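Local coordinates for protein aromatic-ring-hydroxylating dioxygenase beta subunit (Catenulispora acidiphila, PDB 6VW4) that is of unknown function but binds a tricyclic polyketide-type acid, S-DNPA, in the pocket of an NTF2-like fold, consistent with a role in polyketide chemistry, at residues A[8-13]-A[124-129]; A[20-25]-A[135-140]; A[101-106]-A[112-117]. One frame throughout, in Å; residues are numbered along the deposited sequence.

Contact 1 (A[8-13]-A[124-129]); sequences AALYAE and LVRGAD
The first turns of helix 8-26 pass the end of strand 111-126 at a distance, L10 and L124 being the nearest backbone neighbours with CA atoms 10.8 Å apart, and long side chains from E13 and R126 span the gap. In this SnoaL-like member of the NTF2 superfamily the contact ties the N-terminal helix to the C-terminal end of an inner strand of the curved sheet. E13 and R126 form a bidentate, end-on salt bridge: NH2 of R126 donates to OE1 of E13 at 2.9 Å, and NH1 to OE2 at the same 2.9 Å. Carboxylate and guanidinium are nearly coplanar, 25° apart, and both bonds are close to straight. OE2 receives NH1 through its syn lone pair, whereas OE1 is met on the syn side but from somewhat out of the carboxylate plane. The glutamate chain runs extended beyond CG, while the arginine bends at chi3 (-90°) to bring its terminal nitrogens to the helix. NH1 has a second acceptor in the carbonyl of G130, so the turn after the strand also helps hold the guanidinium. L132, on the next strand, touches both charged side chains. The pair lies at the protein surface, where solvent probably weakens its electrostatic attraction. L10 and R126 run antiparallel alongside each other, and CD1 of L10 approaches NH2 of R126 obliquely at 3.6 Å.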
loop_
_atom_site.group_PDB
_atom_site.type_symbol
_atom_site.label_atom_id
_atom_site.label_comp_id
_atom_site.label_asym_id
_atom_site.label_seq_id
_atom_site.Cartn_x
_atom_site.Cartn_y
_atom_site.Cartn_z
ATOM N N ALA A 8 -15.452 2.199 -10.386
ATOM C CA ALA A 8 -14.445 2.977 -9.690
ATOM C C ALA A 8 -14.899 3.381 -8.300
ATOM O O ALA A 8 -14.086 3.440 -7.367
ATOM C CB ALA A 8 -14.111 4.224 -10.490
ATOM N N ALA A 9 -16.174 3.743 -8.149
ATOM C CA ALA A 9 -16.601 4.273 -6.859
ATOM C C ALA A 9 -16.672 3.159 -5.830
ATOM O O ALA A 9 -16.371 3.372 -4.653
ATOM C CB ALA A 9 -17.955 4.973 -6.969
ATOM N N LEU A 10 -17.069 1.959 -6.261
ATOM C CA LEU A 10 -17.044 0.814 -5.364
ATOM C C LEU A 10 -15.617 0.468 -4.948
ATOM O O LEU A 10 -15.386 0.021 -3.822
ATOM C CB LEU A 10 -17.713 -0.374 -6.045
ATOM C CG LEU A 10 -17.862 -1.647 -5.214
ATOM C CD1 LEU A 10 -18.700 -1.497 -4.004
ATOM C CD2 LEU A 10 -18.415 -2.649 -6.183
ATOM N N TYR A 11 -14.652 0.657 -5.845
ATOM C CA TYR A 11 -13.267 0.319 -5.525
ATOM C C TYR A 11 -12.777 1.167 -4.356
ATOM O O TYR A 11 -12.266 0.649 -3.353
ATOM C CB TYR A 11 -12.411 0.514 -6.791
ATOM C CG TYR A 11 -11.022 -0.006 -6.718
ATOM C CD1 TYR A 11 -9.980 0.807 -6.265
ATOM C CD2 TYR A 11 -10.737 -1.292 -7.095
ATOM C CE1 TYR A 11 -8.701 0.335 -6.192
ATOM C CE2 TYR A 11 -9.459 -1.771 -7.041
ATOM C CZ TYR A 11 -8.449 -0.962 -6.574
ATOM O OH TYR A 11 -7.194 -1.465 -6.530
ATOM N N ALA A 12 -12.997 2.471 -4.436
ATOM C CA ALA A 12 -12.676 3.358 -3.315
ATOM C C ALA A 12 -13.490 3.034 -2.060
ATOM O O ALA A 12 -12.982 3.142 -0.931
ATOM C CB ALA A 12 -12.903 4.818 -3.724
ATOM N N GLU A 13 -14.762 2.688 -2.223
ATOM C CA GLU A 13 -15.573 2.344 -1.057
ATOM C C GLU A 13 -15.034 1.097 -0.346
ATOM O O GLU A 13 -15.027 1.034 0.887
ATOM C CB GLU A 13 -17.025 2.138 -1.496
ATOM C CG GLU A 13 -18.045 2.413 -0.406
ATOM C CD GLU A 13 -19.476 1.991 -0.759
ATOM O OE1 GLU A 13 -19.801 1.758 -1.944
ATOM O OE2 GLU A 13 -20.275 1.875 0.192
ATOM N N LEU A 124 -17.920 -8.979 0.143
ATOM C CA LEU A 124 -18.673 -7.885 0.747
ATOM C C LEU A 124 -20.084 -7.856 0.172
ATOM O O LEU A 124 -20.312 -8.203 -0.994
ATOM C CB LEU A 124 -18.022 -6.511 0.514
ATOM C CG LEU A 124 -16.654 -6.422 1.231
ATOM C CD1 LEU A 124 -15.543 -6.574 0.207
ATOM C CD2 LEU A 124 -16.402 -5.153 1.943
ATOM N N VAL A 125 -21.017 -7.427 1.019
ATOM C CA VAL A 125 -22.407 -7.205 0.677
ATOM C C VAL A 125 -22.781 -5.831 1.218
ATOM O O VAL A 125 -22.057 -5.221 2.004
ATOM C CB VAL A 125 -23.361 -8.278 1.252
ATOM C CG1 VAL A 125 -23.080 -9.611 0.658
ATOM C CG2 VAL A 125 -23.250 -8.347 2.730
ATOM N N ARG A 126 -23.911 -5.332 0.757
ATOM C CA ARG A 126 -24.432 -4.060 1.224
ATOM C C ARG A 126 -25.526 -4.317 2.250
ATOM O O ARG A 126 -26.380 -5.182 2.053
ATOM C CB ARG A 126 -24.949 -3.239 0.047
ATOM C CG ARG A 126 -24.645 -1.801 0.215
ATOM C CD ARG A 126 -24.948 -1.071 -1.044
ATOM N NE ARG A 126 -23.815 -0.990 -1.957
ATOM C CZ ARG A 126 -22.746 -0.236 -1.752
ATOM N NH1 ARG A 126 -22.654 0.473 -0.637
ATOM N NH2 ARG A 126 -21.759 -0.218 -2.658
ATOM N N GLY A 127 -25.475 -3.594 3.355
ATOM C CA GLY A 127 -26.513 -3.681 4.355
ATOM C C GLY A 127 -27.756 -2.854 4.018
ATOM O O GLY A 127 -27.857 -2.182 2.982
ATOM N N ALA A 128 -28.723 -2.914 4.943
ATOM C CA ALA A 128 -30.014 -2.276 4.711
ATOM C C ALA A 128 -29.843 -0.774 4.546
ATOM O O ALA A 128 -30.477 -0.151 3.686
ATOM C CB ALA A 128 -30.968 -2.588 5.871
ATOM N N ASP A 129 -28.966 -0.184 5.348
ATOM C CA ASP A 129 -28.651 1.230 5.297
ATOM C C ASP A 129 -27.687 1.613 4.160
ATOM O O ASP A 129 -27.120 2.707 4.220
ATOM C CB ASP A 129 -28.032 1.641 6.637
ATOM C CG ASP A 129 -26.674 0.964 6.889
ATOM O OD1 ASP A 129 -26.269 0.097 6.071
ATOM O OD2 ASP A 129 -26.003 1.316 7.890
#

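Contact 2 (A[20-25]-A[135-140]); sequences RQMHAL and ASRWVE. With SDN ([(3S)-9-hydroxy-1-methyl-10-oxo-4,10-dihydro-3H-benzo[g]isochromen-3-yl]acetic acid), chain C.
R137, on strand 132-139, an inner strand of the sheet, reaches toward Q21 and M22 of helix 8-26 in the core of the NTF2-like cone, where helix and sheet enclose the ligand pocket. The packing is tight on the ligand side. The arginine leaves its strand with CG anti to the backbone N (chi1 167°) and bends at chi3, so that the C9-C10 edge of S-DNPA meets one face of the guanidinium. NH1 of R137 comes within 3.2 Å of ligand C10, and CD follows at 3.4 Å from the same carbon. CE of M22 also meets C10, its chain folded at chi2 and chi3, and SD of M22 lies 3.7 Å from NH1 of R137. CG1 of V139 packs on C6 of the tricycle, and CD2 of L25 comes 3.6 Å from its O4.

The direct helix-strand link, though buried, is looser. NH2 of R137 gives OE1 of Q21 a weak, bent hydrogen bond of 3.0 Å (129°), with amide and guanidinium planes 70° apart; NE2 of Q21 is held by T36. The stronger partner of R137 is D122, which forms a salt bridge with NH2, and Y33 bonds both the ligand and, weakly, NH1. The charge of the buried arginine is probably balanced largely by D122, and D122, Q21 and Y33 together fix the guanidinium as a wall on which the ligand's edge rests.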
loop_
_atom_site.group_PDB
_atom_site.type_symbol
_atom_site.label_atom_id
_atom_site.label_comp_id
_atom_site.label_asym_id
_atom_site.label_seq_id
_atom_site.Cartn_x
_atom_site.Cartn_y
_atom_site.Cartn_z
ATOM N N ARG A 20 -11.074 1.318 7.616
ATOM C CA ARG A 20 -11.752 1.498 8.907
ATOM C C ARG A 20 -11.752 0.200 9.716
ATOM O O ARG A 20 -11.419 0.206 10.901
ATOM C CB ARG A 20 -13.195 1.985 8.707
ATOM C CG ARG A 20 -13.335 3.357 8.083
ATOM C CD ARG A 20 -13.496 4.469 9.089
ATOM N NE ARG A 20 -14.196 5.616 8.498
ATOM C CZ ARG A 20 -13.806 6.888 8.610
ATOM N NH1 ARG A 20 -12.712 7.209 9.307
ATOM N NH2 ARG A 20 -14.513 7.845 8.020
ATOM N N GLN A 21 -12.117 -0.923 9.091
ATOM C CA GLN A 21 -12.003 -2.219 9.742
ATOM C C GLN A 21 -10.665 -2.378 10.447
ATOM O O GLN A 21 -10.603 -2.761 11.617
ATOM C CB GLN A 21 -12.082 -3.352 8.724
ATOM C CG GLN A 21 -13.373 -3.820 8.394
ATOM C CD GLN A 21 -13.291 -5.014 7.483
ATOM O OE1 GLN A 21 -12.388 -5.123 6.627
ATOM N NE2 GLN A 21 -14.275 -5.887 7.600
ATOM N N MET A 22 -9.564 -2.188 9.700
ATOM C CA MET A 22 -8.255 -2.498 10.263
ATOM C C MET A 22 -7.803 -1.458 11.276
ATOM O O MET A 22 -7.020 -1.784 12.170
ATOM C CB MET A 22 -7.190 -2.644 9.178
ATOM C CG MET A 22 -7.348 -3.809 8.260
ATOM S SD MET A 22 -8.191 -5.247 9.029
ATOM C CE MET A 22 -6.569 -5.902 9.672
ATOM N N HIS A 23 -8.257 -0.209 11.155
ATOM C CA HIS A 23 -7.939 0.762 12.205
ATOM C C HIS A 23 -8.503 0.294 13.543
ATOM O O HIS A 23 -7.833 0.369 14.582
ATOM C CB HIS A 23 -8.462 2.168 11.867
ATOM C CG HIS A 23 -7.764 2.825 10.699
ATOM N ND1 HIS A 23 -8.272 3.936 10.052
ATOM C CD2 HIS A 23 -6.606 2.514 10.054
ATOM C CE1 HIS A 23 -7.461 4.278 9.062
ATOM N NE2 HIS A 23 -6.440 3.437 9.047
ATOM N N ALA A 24 -9.709 -0.257 13.516
ATOM C CA ALA A 24 -10.335 -0.754 14.727
ATOM C C ALA A 24 -9.625 -2.007 15.229
ATOM O O ALA A 24 -9.335 -2.124 16.420
ATOM C CB ALA A 24 -11.820 -1.023 14.463
ATOM N N LEU A 25 -9.322 -2.952 14.339
ATOM C CA LEU A 25 -8.632 -4.168 14.766
ATOM C C LEU A 25 -7.285 -3.840 15.418
ATOM O O LEU A 25 -6.975 -4.315 16.526
ATOM C CB LEU A 25 -8.437 -5.089 13.562
ATOM C CG LEU A 25 -7.495 -6.256 13.859
ATOM C CD1 LEU A 25 -8.212 -7.138 14.859
ATOM C CD2 LEU A 25 -7.096 -7.076 12.666
ATOM N N ALA A 135 -19.078 -10.176 4.447
ATOM C CA ALA A 135 -19.681 -11.483 4.601
ATOM C C ALA A 135 -18.632 -12.536 4.904
ATOM O O ALA A 135 -18.879 -13.455 5.695
ATOM C CB ALA A 135 -20.421 -11.860 3.324
ATOM N N SER A 136 -17.472 -12.448 4.252
ATOM C CA SER A 136 -16.403 -13.392 4.539
ATOM C C SER A 136 -15.020 -12.788 4.297
ATOM O O SER A 136 -14.837 -11.895 3.448
ATOM C CB SER A 136 -16.571 -14.696 3.717
ATOM O OG SER A 136 -16.739 -14.431 2.341
ATOM N N ARG A 137 -14.060 -13.310 5.060
ATOM C CA ARG A 137 -12.639 -13.013 4.925
ATOM C C ARG A 137 -11.859 -14.317 5.063
ATOM O O ARG A 137 -11.946 -15.009 6.084
ATOM C CB ARG A 137 -12.192 -11.991 5.969
ATOM C CG ARG A 137 -10.679 -11.870 6.095
ATOM C CD ARG A 137 -10.325 -10.552 6.728
ATOM N NE ARG A 137 -10.608 -9.471 5.806
ATOM C CZ ARG A 137 -10.597 -8.189 6.144
ATOM N NH1 ARG A 137 -10.335 -7.839 7.391
ATOM N NH2 ARG A 137 -10.886 -7.258 5.246
ATOM N N TRP A 138 -11.125 -14.652 4.024
ATOM C CA TRP A 138 -10.402 -15.901 3.900
ATOM C C TRP A 138 -8.914 -15.567 3.739
ATOM O O TRP A 138 -8.481 -15.101 2.681
ATOM C CB TRP A 138 -10.965 -16.694 2.725
ATOM C CG TRP A 138 -10.818 -18.141 2.950
ATOM C CD1 TRP A 138 -9.795 -18.942 2.512
ATOM C CD2 TRP A 138 -11.698 -18.984 3.712
ATOM N NE1 TRP A 138 -9.994 -20.236 2.944
ATOM C CE2 TRP A 138 -11.151 -20.288 3.684
ATOM C CE3 TRP A 138 -12.898 -18.763 4.406
ATOM C CZ2 TRP A 138 -11.764 -21.371 4.329
ATOM C CZ3 TRP A 138 -13.508 -19.843 5.042
ATOM C CH2 TRP A 138 -12.937 -21.129 5.001
ATOM N N VAL A 139 -8.140 -15.777 4.800
ATOM C CA VAL A 139 -6.725 -15.431 4.830
ATOM C C VAL A 139 -5.871 -16.662 4.541
ATOM O O VAL A 139 -6.033 -17.703 5.185
ATOM C CB VAL A 139 -6.327 -14.816 6.181
ATOM C CG1 VAL A 139 -4.861 -14.356 6.116
ATOM C CG2 VAL A 139 -7.218 -13.664 6.524
ATOM N N GLU A 140 -4.936 -16.528 3.601
ATOM C CA GLU A 140 -3.816 -17.463 3.471
ATOM C C GLU A 140 -2.516 -16.852 4.003
ATOM O O GLU A 140 -2.361 -15.624 4.098
ATOM C CB GLU A 140 -3.603 -17.892 2.024
ATOM C CG GLU A 140 -4.844 -18.427 1.338
ATOM C CD GLU A 140 -5.205 -19.844 1.735
ATOM O OE1 GLU A 140 -6.287 -20.302 1.303
ATOM O OE2 GLU A 140 -4.421 -20.500 2.473
HETATM O O4 SDN C . -8.137 -9.332 10.056
HETATM C C11 SDN C . -7.222 -9.629 9.045
HETATM C C12 SDN C . -6.103 -10.429 9.278
HETATM C C13 SDN C . -5.886 -11.001 10.697
HETATM O O5 SDN C . -6.661 -10.759 11.563
HETATM C C14 SDN C . -4.672 -11.874 10.961
HETATM C C15 SDN C . -4.457 -12.470 12.373
HETATM O O3 SDN C . -3.730 -13.717 12.422
HETATM C C16 SDN C . -5.120 -11.905 13.638
HETATM C C10 SDN C . -7.398 -9.075 7.788
HETATM C C9 SDN C . -6.486 -9.340 6.755
HETATM C C8 SDN C . -5.381 -10.146 6.981
HETATM C C7 SDN C . -5.176 -10.691 8.245
HETATM C C6 SDN C . -3.920 -11.588 8.498
HETATM C C5 SDN C . -3.735 -12.162 9.901
HETATM C C4 SDN C . -2.578 -13.020 10.159
HETATM C C3 SDN C . -2.615 -13.799 11.465
HETATM C C2 SDN C . -1.434 -13.153 12.166
HETATM C C1 SDN C . -0.154 -13.927 12.407
HETATM O O2 SDN C . -0.044 -15.096 11.970
HETATM O O1 SDN C . 0.774 -13.368 13.061
#

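Contact 3 (A[101-106]-A[112-117]); sequences YTLVLT and LTVGPS. With SDN ([(3S)-9-hydroxy-1-methyl-10-oxo-4,10-dihydro-3H-benzo[g]isochromen-3-yl]acetic acid), chain C.
Strands 101-106 and 112-117 are antiparallel arms of a beta hairpin; the axes of these segments come within 4.9 Å, and their directions are 155° apart. Four backbone hydrogen bonds join them. T106 and T113 form a reciprocal pair, T113 N to T106 O at 2.8 Å and T106 N to T113 O at 3.0 Å; V104 is bound differently, its O accepting G115 N while its N donates to P116 O. This split marks a beta bulge, for the register shifts by one residue between the L103-S117 and L105-V114 pairs. G115 has backbone angles that call for glycine (phi 130°), and the peptide before P116 is cis.

Apolar contacts form on the face carrying L103, L105 and V114. L105 and V114 run alongside each other, with CD2 of L105 at 3.7 Å from CG2 of V114, while CD1 of L103 reaches CG1 of V114 at 4.1 Å. CD1 of L112 packs against CB of L105.

Water-mediated bonding occurs at the bulge, where one water donates to the carbonyl oxygens of both T113 and G115 and so bridges them. Toward the ligand, OG1 of T102 lies 3.5 Å from C8 of S-DNPA.

Strand 75-86 flanks the 101-106 arm through backbone bonds and side-chain contacts, OG of S117 hydrogen-bonds the carboxylate of D142 at the start of helix 142-147, and V114 packs against V114 of both neighbouring subunits.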
loop_
_atom_site.group_PDB
_atom_site.type_symbol
_atom_site.label_atom_id
_atom_site.label_comp_id
_atom_site.label_asym_id
_atom_site.label_seq_id
_atom_site.Cartn_x
_atom_site.Cartn_y
_atom_site.Cartn_z
ATOM N N TYR A 101 -3.565 -8.228 -1.047
ATOM C CA TYR A 101 -2.397 -8.620 -0.278
ATOM C C TYR A 101 -2.458 -7.930 1.070
ATOM O O TYR A 101 -2.867 -6.761 1.178
ATOM C CB TYR A 101 -1.082 -8.241 -0.995
ATOM C CG TYR A 101 -0.773 -9.008 -2.278
ATOM C CD1 TYR A 101 -1.512 -10.143 -2.647
ATOM C CD2 TYR A 101 0.255 -8.588 -3.121
ATOM C CE1 TYR A 101 -1.201 -10.841 -3.797
ATOM C CE2 TYR A 101 0.565 -9.255 -4.249
ATOM C CZ TYR A 101 -0.144 -10.401 -4.572
ATOM O OH TYR A 101 0.184 -11.054 -5.728
ATOM N N THR A 102 -2.042 -8.656 2.093
ATOM C CA THR A 102 -1.816 -8.091 3.410
ATOM C C THR A 102 -0.363 -8.293 3.792
ATOM O O THR A 102 0.207 -9.352 3.529
ATOM C CB THR A 102 -2.695 -8.732 4.496
ATOM O OG1 THR A 102 -4.060 -8.563 4.134
ATOM C CG2 THR A 102 -2.460 -8.007 5.820
ATOM N N LEU A 103 0.220 -7.268 4.404
ATOM C CA LEU A 103 1.484 -7.352 5.112
ATOM C C LEU A 103 1.287 -7.005 6.588
ATOM O O LEU A 103 0.856 -5.894 6.914
ATOM C CB LEU A 103 2.502 -6.401 4.488
ATOM C CG LEU A 103 3.905 -6.511 5.104
ATOM C CD1 LEU A 103 4.498 -7.866 4.857
ATOM C CD2 LEU A 103 4.842 -5.430 4.573
ATOM N N VAL A 104 1.650 -7.926 7.476
ATOM C CA VAL A 104 1.540 -7.725 8.918
ATOM C C VAL A 104 2.830 -7.145 9.477
ATOM O O VAL A 104 3.928 -7.619 9.190
ATOM C CB VAL A 104 1.188 -9.050 9.616
ATOM C CG1 VAL A 104 0.919 -8.817 11.090
ATOM C CG2 VAL A 104 -0.001 -9.685 8.928
ATOM N N LEU A 105 2.696 -6.102 10.271
ATOM C CA LEU A 105 3.801 -5.515 11.013
ATOM C C LEU A 105 3.522 -5.606 12.506
ATOM O O LEU A 105 2.382 -5.420 12.950
ATOM C CB LEU A 105 4.010 -4.085 10.634
ATOM C CG LEU A 105 4.460 -3.947 9.188
ATOM C CD1 LEU A 105 4.467 -2.496 8.899
ATOM C CD2 LEU A 105 5.827 -4.534 8.961
ATOM N N THR A 106 4.559 -5.914 13.281
ATOM C CA THR A 106 4.437 -6.003 14.738
ATOM C C THR A 106 5.591 -5.258 15.392
ATOM O O THR A 106 6.762 -5.607 15.210
ATOM C CB THR A 106 4.419 -7.449 15.227
ATOM O OG1 THR A 106 3.472 -8.202 14.479
ATOM C CG2 THR A 106 4.012 -7.511 16.711
ATOM N N LEU A 112 10.847 -4.215 15.355
ATOM C CA LEU A 112 9.751 -4.382 14.416
ATOM C C LEU A 112 9.948 -5.684 13.663
ATOM O O LEU A 112 10.958 -5.857 12.983
ATOM C CB LEU A 112 9.700 -3.200 13.453
ATOM C CG LEU A 112 8.701 -3.291 12.284
ATOM C CD1 LEU A 112 7.268 -3.391 12.758
ATOM C CD2 LEU A 112 8.770 -2.068 11.367
ATOM N N THR A 113 8.994 -6.595 13.777
ATOM C CA THR A 113 9.035 -7.829 13.008
ATOM C C THR A 113 8.075 -7.691 11.819
ATOM O O THR A 113 6.901 -7.324 11.977
ATOM C CB THR A 113 8.725 -9.067 13.892
ATOM O OG1 THR A 113 7.329 -9.352 13.953
ATOM C CG2 THR A 113 9.230 -8.854 15.335
ATOM N N VAL A 114 8.582 -8.014 10.639
ATOM C CA VAL A 114 7.858 -7.900 9.398
ATOM C C VAL A 114 7.395 -9.269 8.958
ATOM O O VAL A 114 8.208 -10.136 8.648
ATOM C CB VAL A 114 8.719 -7.239 8.319
ATOM C CG1 VAL A 114 7.870 -7.088 7.060
ATOM C CG2 VAL A 114 9.277 -5.916 8.834
ATOM N N GLY A 115 6.081 -9.460 8.867
ATOM C CA GLY A 115 5.538 -10.652 8.243
ATOM C C GLY A 115 4.509 -11.254 9.160
ATOM O O GLY A 115 4.336 -10.799 10.286
ATOM N N PRO A 116 3.748 -12.233 8.677
ATOM C CA PRO A 116 3.865 -12.678 7.280
ATOM C C PRO A 116 3.183 -11.815 6.218
ATOM O O PRO A 116 2.507 -10.835 6.491
ATOM C CB PRO A 116 3.172 -14.045 7.286
ATOM C CG PRO A 116 2.042 -13.847 8.333
ATOM C CD PRO A 116 2.702 -12.961 9.426
ATOM N N SER A 117 3.445 -12.219 4.987
ATOM C CA SER A 117 2.760 -11.764 3.802
ATOM C C SER A 117 1.596 -12.712 3.547
ATOM O O SER A 117 1.775 -13.927 3.595
ATOM C CB SER A 117 3.757 -11.740 2.646
ATOM O OG SER A 117 3.164 -11.888 1.391
HETATM O O4 SDN C . -8.137 -9.332 10.056
HETATM C C11 SDN C . -7.222 -9.629 9.045
HETATM C C12 SDN C . -6.103 -10.429 9.278
HETATM C C13 SDN C . -5.886 -11.001 10.697
HETATM O O5 SDN C . -6.661 -10.759 11.563
HETATM C C14 SDN C . -4.672 -11.874 10.961
HETATM C C15 SDN C . -4.457 -12.470 12.373
HETATM O O3 SDN C . -3.730 -13.717 12.422
HETATM C C16 SDN C . -5.120 -11.905 13.638
HETATM C C10 SDN C . -7.398 -9.075 7.788
HETATM C C9 SDN C . -6.486 -9.340 6.755
HETATM C C8 SDN C . -5.381 -10.146 6.981
HETATM C C7 SDN C . -5.176 -10.691 8.245
HETATM C C6 SDN C . -3.920 -11.588 8.498
HETATM C C5 SDN C . -3.735 -12.162 9.901
HETATM C C4 SDN C . -2.578 -13.020 10.159
HETATM C C3 SDN C . -2.615 -13.799 11.465
HETATM C C2 SDN C . -1.434 -13.153 12.166
HETATM C C1 SDN C . -0.154 -13.927 12.407
HETATM O O2 SDN C . -0.044 -15.096 11.970
HETATM O O1 SDN C . 0.774 -13.368 13.061
HETATM O O HOH W 1 4.644 -9.028 12.393
#

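Overall arrangement
All three contacts belong to one SnoaL-like domain and reach the same mixed sheet, in which strands 96-108, 111-126 and 132-139 lie in succession. Contacts 1 and 2 share helix 8-26 and alternate along the chain; their centres are 15 Å apart. Contact 3, a local hairpin, falls within the sequence spanned by each of the other two. Its centre is 15 Å from that of contact 2 and 27 Å from that of contact 1, on the opposite side of the chain's centre. Contacts 2 and 3 both touch S-DNPA, whereas contact 1 fastens the helix at the surface. Helix and sheet thus close around the pocket, and all three regions touch neighbouring subunits of the trimer.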